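Local atomic coordinates of amine oxidase (Emericella nidulans, PDB entry 3PGB), a protein that probably oxidises primary amines, using a copper ion and a topaquinone cofactor built into its own chain. Residues 647-658 and 672-681; 381-389 and 399-408. All blocks are in the same frame, centred on the assembly; numbering follows the deposited sequence.

Contact 1: 647-658 and 672-681; sequences QVTRQHDFEPTS and VDFSTFFNGE. With CA (calcium ion), chain E.
Q647 points its amide at the rim of the F674 ring, with OE1 in the ring plane and 3.4 Å from F674 CE2; R588 donates to that oxygen, while NE2 is held by the carbonyl of W641. Two residues on, T649 suits a place that needs both kinds of surface: its methyl CG2 lies over a face of F678, 3.4 Å from CZ, and its hydroxyl bonds to W691. Beyond R650, H652 supports the calcium site from the second shell. H652 NE2 donates to E681 OE1 (2.7 Å, 167°), which lies in the imidazole plane and uses its syn lone pair; with the calcium bond to the same oxygen, this holds the carboxylate in its rotation. E655, extended beyond CG (chi2 167°), runs along the face of F677, carboxylate and ring planes 3° apart, and its oxygens each accept a bond from a calcium-bound water. F677 O binds the calcium ion at 2.3 Å; E681, N679 and E584 are further ligands. S658 closes the row, its CB 3.6 Å from F674 CD1 and its OG bonded to N537. The loop 672-681 thus packs along strand 646-650, which pairs antiparallel with 588-589 and 686-698, and along the loop after it.

Contact 2: 381-389 and 399-408; sequences GLQEALAHY and VAYLDSYYGF
A387 and Y401 meet at the apolar centre of an antiparallel strand pair, their CB atoms 3.9 Å apart, in the catalytic beta-sandwich domain of a copper amine oxidase. Strand 381-389 returns through the short helix 394-398 as strand 400-402. An alanine leaves room for the Y401 ring, whose edge faces the A387 methyl and whose hydroxyl bonds to Q509. On the other side of the pair, L386 and L402 bring CD1 and CD2 together, and the methyl of A400 sits over the face of H388, whose NE2 is held by S632. Toward one end, L382 sets CD2 over the centre of the F408 ring, a CH-pi contact 3.5 Å from the centroid. With CG anti to the backbone N (chi1 180°), the leucine reaches across this flat face, while the small A385 fits at the ring's edge.

A387 and Y401 exchange two backbone hydrogen bonds, flanked by Y389 N to V399 O (2.9 Å) and D403 N to A385 O (3.1 Å). Y389 packs against V399 and carries its hydroxyl on to topaquinone 484, close to the copper ligand H532. D403, predicted to be the proton acceptor, opens 403-406, whose backbone angles are helical. E384 holds the start of this piece: bent at chi2 (64°), it turns its carboxylate toward S404, and E384 OE2 accepts from S404 OG at 2.6 Å. E384 OE1 is gripped twice, by S404 N at 2.7 Å on its syn lone pair and by A385 N at 3.0 Å on its anti lone pair.

How the contacts relate
Both contacts are buried, but the centre of contact 2 lies about 7 Å from that of the chain and the centre of contact 1 about 20 Å, nearer the periphery. Strands join them in series: 374-389 pairs with 532-542, that with 686-698, and that with 646-650. They also touch directly, since Q383 OE1 of contact 2 probably accepts a hydrogen bond from S658 N of contact 1 at 3.0 Å. In contact 1 a calcium-binding loop is joined to a strand and its following loop by aromatic rings, a histidine-carboxylate bond and metal-bound waters. Contact 2 relies on regular backbone pairing, alanines set against larger apolar and aromatic side chains, and one buried carboxylate, next to the topaquinone and copper sites.

Contact 1: 647-658 and 672-681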
# COMPACT_ATOMS: atom_id res chain seq x y z
N GLN A 647 17.71 0.76 -9.77
CA GLN A 647 19.05 0.81 -10.34
C GLN A 647 19.38 -0.58 -10.87
O GLN A 647 19.25 -1.58 -10.17
CB GLN A 647 20.05 1.27 -9.27
CG GLN A 647 19.79 2.71 -8.79
CD GLN A 647 20.68 3.14 -7.65
OE1 GLN A 647 21.70 3.79 -7.87
NE2 GLN A 647 20.29 2.81 -6.42
N VAL A 648 19.79 -0.65 -12.13
CA VAL A 648 20.05 -1.92 -12.78
C VAL A 648 21.51 -1.99 -13.23
O VAL A 648 22.01 -1.06 -13.86
CB VAL A 648 19.11 -2.14 -13.98
CG1 VAL A 648 19.26 -3.55 -14.50
CG2 VAL A 648 17.66 -1.88 -13.57
N THR A 649 22.17 -3.09 -12.87
CA THR A 649 23.55 -3.34 -13.25
C THR A 649 23.67 -4.75 -13.77
O THR A 649 22.83 -5.61 -13.48
CB THR A 649 24.52 -3.22 -12.06
OG1 THR A 649 24.24 -4.24 -11.11
CG2 THR A 649 24.41 -1.85 -11.40
N ARG A 650 24.74 -5.00 -14.52
CA ARG A 650 25.01 -6.34 -15.01
C ARG A 650 25.56 -7.17 -13.87
O ARG A 650 26.37 -6.68 -13.07
CB ARG A 650 26.00 -6.31 -16.17
CG ARG A 650 26.22 -7.68 -16.76
CD ARG A 650 26.94 -7.63 -18.06
NE ARG A 650 26.96 -8.94 -18.69
CZ ARG A 650 27.63 -9.23 -19.80
NH1 ARG A 650 28.36 -8.29 -20.42
NH2 ARG A 650 27.57 -10.46 -20.31
N GLN A 651 25.13 -8.43 -13.80
CA GLN A 651 25.54 -9.32 -12.73
C GLN A 651 27.02 -9.67 -12.84
O GLN A 651 27.53 -9.93 -13.93
CB GLN A 651 24.69 -10.61 -12.74
CG GLN A 651 24.74 -11.43 -11.44
CD GLN A 651 25.99 -12.30 -11.30
OE1 GLN A 651 26.64 -12.66 -12.29
NE2 GLN A 651 26.33 -12.64 -10.06
N HIS A 652 27.70 -9.65 -11.70
CA HIS A 652 29.05 -10.15 -11.59
C HIS A 652 29.18 -10.84 -10.25
O HIS A 652 28.54 -10.44 -9.28
CB HIS A 652 30.06 -9.02 -11.68
CG HIS A 652 30.08 -8.33 -13.01
ND1 HIS A 652 30.35 -9.00 -14.19
CD2 HIS A 652 29.85 -7.04 -13.35
CE1 HIS A 652 30.29 -8.15 -15.19
NE2 HIS A 652 29.99 -6.95 -14.71
N ASP A 653 30.01 -11.87 -10.19
CA ASP A 653 30.26 -12.54 -8.93
C ASP A 653 31.14 -11.68 -8.03
O ASP A 653 31.11 -11.85 -6.81
CB ASP A 653 30.86 -13.93 -9.17
CG ASP A 653 29.86 -14.88 -9.81
OD1 ASP A 653 28.65 -14.74 -9.52
OD2 ASP A 653 30.26 -15.75 -10.60
N PHE A 654 31.88 -10.75 -8.62
CA PHE A 654 32.66 -9.77 -7.86
C PHE A 654 31.85 -8.53 -7.42
O PHE A 654 32.42 -7.58 -6.88
CB PHE A 654 33.94 -9.37 -8.62
CG PHE A 654 33.70 -8.92 -10.04
CD1 PHE A 654 33.36 -7.61 -10.32
CD2 PHE A 654 33.88 -9.81 -11.10
CE1 PHE A 654 33.15 -7.20 -11.63
CE2 PHE A 654 33.67 -9.41 -12.41
CZ PHE A 654 33.31 -8.10 -12.68
N GLU A 655 30.53 -8.55 -7.65
CA GLU A 655 29.63 -7.53 -7.11
C GLU A 655 28.43 -8.21 -6.45
O GLU A 655 27.30 -8.06 -6.92
CB GLU A 655 29.15 -6.57 -8.21
CG GLU A 655 30.23 -5.66 -8.80
CD GLU A 655 29.81 -4.96 -10.08
OE1 GLU A 655 28.68 -5.20 -10.58
OE2 GLU A 655 30.62 -4.16 -10.60
N PRO A 656 28.67 -8.98 -5.37
CA PRO A 656 27.56 -9.70 -4.73
C PRO A 656 26.63 -8.79 -3.92
O PRO A 656 25.42 -9.04 -3.86
CB PRO A 656 28.28 -10.67 -3.80
CG PRO A 656 29.58 -10.00 -3.50
CD PRO A 656 29.96 -9.29 -4.75
N THR A 657 27.20 -7.74 -3.33
CA THR A 657 26.49 -6.84 -2.43
C THR A 657 26.65 -5.39 -2.87
O THR A 657 27.69 -5.01 -3.40
CB THR A 657 27.04 -6.95 -0.98
OG1 THR A 657 28.39 -6.47 -0.93
CG2 THR A 657 27.02 -8.39 -0.49
N SER A 658 25.63 -4.56 -2.64
CA SER A 658 25.71 -3.14 -2.93
C SER A 658 26.43 -2.35 -1.83
O SER A 658 26.75 -1.18 -2.02
CB SER A 658 24.32 -2.55 -3.12
OG SER A 658 23.50 -2.76 -1.98
N VAL A 672 33.02 -1.09 -0.61
CA VAL A 672 32.09 -1.13 -1.75
C VAL A 672 31.56 0.27 -2.02
O VAL A 672 30.82 0.84 -1.22
CB VAL A 672 30.92 -2.11 -1.53
CG1 VAL A 672 30.05 -2.18 -2.77
CG2 VAL A 672 31.45 -3.49 -1.18
N ASP A 673 31.97 0.82 -3.16
CA ASP A 673 31.47 2.07 -3.67
C ASP A 673 30.52 1.71 -4.81
O ASP A 673 30.95 1.39 -5.93
CB ASP A 673 32.64 2.92 -4.16
CG ASP A 673 32.22 4.26 -4.71
OD1 ASP A 673 31.11 4.36 -5.28
OD2 ASP A 673 33.03 5.22 -4.60
N PHE A 674 29.22 1.73 -4.51
CA PHE A 674 28.19 1.32 -5.46
C PHE A 674 28.29 2.07 -6.80
O PHE A 674 28.03 1.48 -7.85
CB PHE A 674 26.79 1.50 -4.84
CG PHE A 674 25.68 0.89 -5.66
CD1 PHE A 674 25.55 -0.49 -5.76
CD2 PHE A 674 24.76 1.69 -6.32
CE1 PHE A 674 24.53 -1.06 -6.51
CE2 PHE A 674 23.73 1.12 -7.07
CZ PHE A 674 23.62 -0.25 -7.16
N SER A 675 28.69 3.34 -6.78
CA SER A 675 28.86 4.13 -8.02
C SER A 675 29.69 3.43 -9.09
O SER A 675 29.41 3.57 -10.28
CB SER A 675 29.51 5.49 -7.74
OG SER A 675 28.54 6.40 -7.27
N THR A 676 30.70 2.69 -8.66
CA THR A 676 31.68 2.07 -9.55
C THR A 676 31.12 0.86 -10.29
O THR A 676 31.75 0.34 -11.20
CB THR A 676 32.96 1.66 -8.77
OG1 THR A 676 32.67 0.57 -7.89
CG2 THR A 676 33.51 2.84 -7.95
N PHE A 677 29.93 0.41 -9.90
CA PHE A 677 29.22 -0.67 -10.62
C PHE A 677 28.82 -0.23 -12.03
O PHE A 677 28.61 -1.08 -12.90
CB PHE A 677 27.95 -1.09 -9.88
CG PHE A 677 28.17 -1.94 -8.65
CD1 PHE A 677 29.37 -1.90 -7.93
CD2 PHE A 677 27.14 -2.76 -8.18
CE1 PHE A 677 29.54 -2.67 -6.78
CE2 PHE A 677 27.30 -3.53 -7.04
CZ PHE A 677 28.51 -3.49 -6.34
N PHE A 678 28.70 1.08 -12.23
CA PHE A 678 28.19 1.64 -13.49
C PHE A 678 29.33 2.08 -14.40
O PHE A 678 29.86 3.19 -14.28
CB PHE A 678 27.21 2.78 -13.18
CG PHE A 678 26.06 2.35 -12.32
CD1 PHE A 678 24.87 1.90 -12.90
CD2 PHE A 678 26.19 2.33 -10.94
CE1 PHE A 678 23.82 1.46 -12.10
CE2 PHE A 678 25.14 1.90 -10.15
CZ PHE A 678 23.96 1.46 -10.73
N ASN A 679 29.69 1.16 -15.31
CA ASN A 679 30.78 1.35 -16.26
C ASN A 679 30.32 0.95 -17.67
O ASN A 679 31.01 0.21 -18.37
CB ASN A 679 32.01 0.53 -15.83
CG ASN A 679 31.73 -0.96 -15.73
OD1 ASN A 679 30.58 -1.37 -15.52
ND2 ASN A 679 32.77 -1.78 -15.88
N GLY A 680 29.14 1.43 -18.04
CA GLY A 680 28.66 1.34 -19.43
C GLY A 680 28.43 -0.04 -20.03
O GLY A 680 28.37 -0.17 -21.25
N GLU A 681 28.29 -1.06 -19.18
CA GLU A 681 28.04 -2.41 -19.66
C GLU A 681 26.64 -2.56 -20.23
O GLU A 681 25.70 -1.89 -19.78
CB GLU A 681 28.24 -3.44 -18.55
CG GLU A 681 29.67 -3.56 -18.05
CD GLU A 681 29.83 -4.70 -17.08
OE1 GLU A 681 29.48 -4.52 -15.89
OE2 GLU A 681 30.32 -5.77 -17.49
CA CA E . 28.96 -2.71 -14.48
O HOH W 1 27.98 -4.34 -12.96
O HOH W 2 30.85 -3.36 -13.20

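Contact 2: 381-389 and 399-408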
# COMPACT_ATOMS: atom_id res chain seq x y z
N GLY A 381 17.27 -10.11 -1.29
CA GLY A 381 17.68 -9.87 0.09
C GLY A 381 18.07 -8.45 0.43
O GLY A 381 18.51 -7.69 -0.42
N LEU A 382 17.88 -8.09 1.70
CA LEU A 382 18.31 -6.79 2.21
C LEU A 382 19.82 -6.62 2.00
O LEU A 382 20.60 -7.56 2.18
CB LEU A 382 17.97 -6.66 3.70
CG LEU A 382 18.36 -5.36 4.41
CD1 LEU A 382 17.78 -4.12 3.70
CD2 LEU A 382 17.90 -5.40 5.87
N GLN A 383 20.21 -5.41 1.61
CA GLN A 383 21.61 -5.11 1.33
C GLN A 383 22.19 -4.11 2.32
O GLN A 383 23.34 -4.27 2.74
CB GLN A 383 21.74 -4.58 -0.09
CG GLN A 383 21.44 -5.63 -1.13
CD GLN A 383 22.49 -6.70 -1.13
OE1 GLN A 383 23.63 -6.45 -1.50
NE2 GLN A 383 22.13 -7.90 -0.68
N GLU A 384 21.41 -3.10 2.67
CA GLU A 384 21.79 -2.12 3.69
C GLU A 384 20.58 -1.26 4.05
O GLU A 384 19.62 -1.16 3.28
CB GLU A 384 22.94 -1.25 3.16
CG GLU A 384 23.49 -0.20 4.11
CD GLU A 384 24.14 -0.80 5.33
OE1 GLU A 384 23.42 -1.23 6.25
OE2 GLU A 384 25.39 -0.82 5.38
N ALA A 385 20.62 -0.65 5.23
CA ALA A 385 19.59 0.30 5.65
C ALA A 385 20.24 1.63 6.01
O ALA A 385 21.19 1.66 6.80
CB ALA A 385 18.81 -0.23 6.85
N LEU A 386 19.74 2.71 5.44
CA LEU A 386 20.23 4.04 5.74
C LEU A 386 19.24 4.78 6.63
O LEU A 386 18.03 4.71 6.40
CB LEU A 386 20.49 4.83 4.44
CG LEU A 386 20.83 6.31 4.54
CD1 LEU A 386 21.95 6.55 5.54
CD2 LEU A 386 21.20 6.86 3.19
N ALA A 387 19.76 5.46 7.65
CA ALA A 387 18.99 6.40 8.45
C ALA A 387 19.71 7.74 8.44
O ALA A 387 20.58 8.00 9.28
CB ALA A 387 18.84 5.89 9.87
N HIS A 388 19.36 8.57 7.46
CA HIS A 388 20.03 9.85 7.24
C HIS A 388 19.24 10.97 7.89
O HIS A 388 18.10 11.23 7.51
CB HIS A 388 20.15 10.11 5.74
CG HIS A 388 21.20 11.11 5.38
ND1 HIS A 388 21.17 12.41 5.84
CD2 HIS A 388 22.29 11.01 4.58
CE1 HIS A 388 22.21 13.06 5.35
NE2 HIS A 388 22.91 12.24 4.59
N TYR A 389 19.84 11.63 8.87
CA TYR A 389 19.18 12.71 9.61
C TYR A 389 19.60 14.10 9.13
O TYR A 389 20.49 14.25 8.29
CB TYR A 389 19.48 12.57 11.11
CG TYR A 389 18.82 11.38 11.73
CD1 TYR A 389 19.32 10.09 11.53
CD2 TYR A 389 17.70 11.53 12.53
CE1 TYR A 389 18.70 9.00 12.10
CE2 TYR A 389 17.08 10.45 13.10
CZ TYR A 389 17.58 9.19 12.88
OH TYR A 389 16.96 8.11 13.47
N VAL A 399 24.30 12.54 11.69
CA VAL A 399 23.95 11.12 11.73
C VAL A 399 23.50 10.61 10.36
O VAL A 399 22.60 11.16 9.73
CB VAL A 399 22.86 10.79 12.78
CG1 VAL A 399 22.39 9.36 12.62
CG2 VAL A 399 23.38 11.00 14.18
N ALA A 400 24.18 9.57 9.89
CA ALA A 400 23.79 8.84 8.70
C ALA A 400 24.10 7.36 8.93
O ALA A 400 25.10 6.84 8.46
CB ALA A 400 24.52 9.37 7.48
N TYR A 401 23.23 6.70 9.70
CA TYR A 401 23.43 5.30 10.07
C TYR A 401 23.40 4.39 8.84
O TYR A 401 22.55 4.53 7.97
CB TYR A 401 22.35 4.82 11.06
CG TYR A 401 22.44 5.42 12.44
CD1 TYR A 401 23.60 5.28 13.20
CD2 TYR A 401 21.37 6.09 13.00
CE1 TYR A 401 23.69 5.82 14.46
CE2 TYR A 401 21.46 6.64 14.27
CZ TYR A 401 22.62 6.49 14.99
OH TYR A 401 22.74 7.02 16.25
N LEU A 402 24.36 3.48 8.80
CA LEU A 402 24.38 2.38 7.86
C LEU A 402 24.36 1.13 8.72
O LEU A 402 25.38 0.75 9.29
CB LEU A 402 25.62 2.47 6.97
CG LEU A 402 25.64 3.67 6.02
CD1 LEU A 402 27.04 3.93 5.47
CD2 LEU A 402 24.64 3.49 4.87
N ASP A 403 23.19 0.50 8.81
CA ASP A 403 22.91 -0.47 9.87
C ASP A 403 23.66 -1.80 9.82
O ASP A 403 23.76 -2.48 10.84
CB ASP A 403 21.40 -0.75 9.94
CG ASP A 403 20.64 0.33 10.69
OD1 ASP A 403 21.19 0.89 11.66
OD2 ASP A 403 19.48 0.59 10.32
N SER A 404 24.19 -2.18 8.66
CA SER A 404 24.91 -3.45 8.57
C SER A 404 26.23 -3.40 9.35
O SER A 404 26.82 -4.44 9.63
CB SER A 404 25.14 -3.86 7.12
OG SER A 404 26.13 -3.07 6.51
N TYR A 405 26.70 -2.20 9.69
CA TYR A 405 27.82 -2.03 10.62
C TYR A 405 27.48 -2.69 11.96
O TYR A 405 28.30 -3.43 12.52
CB TYR A 405 28.11 -0.54 10.83
CG TYR A 405 29.16 -0.26 11.89
CD1 TYR A 405 30.52 -0.34 11.60
CD2 TYR A 405 28.79 0.10 13.19
CE1 TYR A 405 31.48 -0.08 12.57
CE2 TYR A 405 29.75 0.36 14.17
CZ TYR A 405 31.10 0.26 13.85
OH TYR A 405 32.05 0.51 14.80
N TYR A 406 26.28 -2.43 12.46
CA TYR A 406 25.82 -3.05 13.70
C TYR A 406 25.36 -4.47 13.41
O TYR A 406 25.56 -5.37 14.24
CB TYR A 406 24.70 -2.21 14.32
CG TYR A 406 25.13 -0.80 14.64
CD1 TYR A 406 24.84 0.25 13.77
CD2 TYR A 406 25.87 -0.52 15.79
CE1 TYR A 406 25.26 1.54 14.05
CE2 TYR A 406 26.28 0.77 16.09
CZ TYR A 406 25.98 1.80 15.21
OH TYR A 406 26.39 3.09 15.49
N GLY A 407 24.76 -4.65 12.23
CA GLY A 407 24.28 -5.95 11.76
C GLY A 407 22.81 -6.16 12.06
O GLY A 407 22.36 -5.88 13.15
N PHE A 408 22.06 -6.67 11.08
CA PHE A 408 20.67 -7.09 11.30
C PHE A 408 20.57 -8.45 12.00
O PHE A 408 19.68 -8.67 12.82
CB PHE A 408 19.91 -7.14 9.97
CG PHE A 408 19.52 -5.79 9.45
CD1 PHE A 408 18.27 -5.27 9.72
CD2 PHE A 408 20.42 -5.02 8.72
CE1 PHE A 408 17.90 -4.02 9.26
CE2 PHE A 408 20.05 -3.76 8.26
CZ PHE A 408 18.78 -3.26 8.53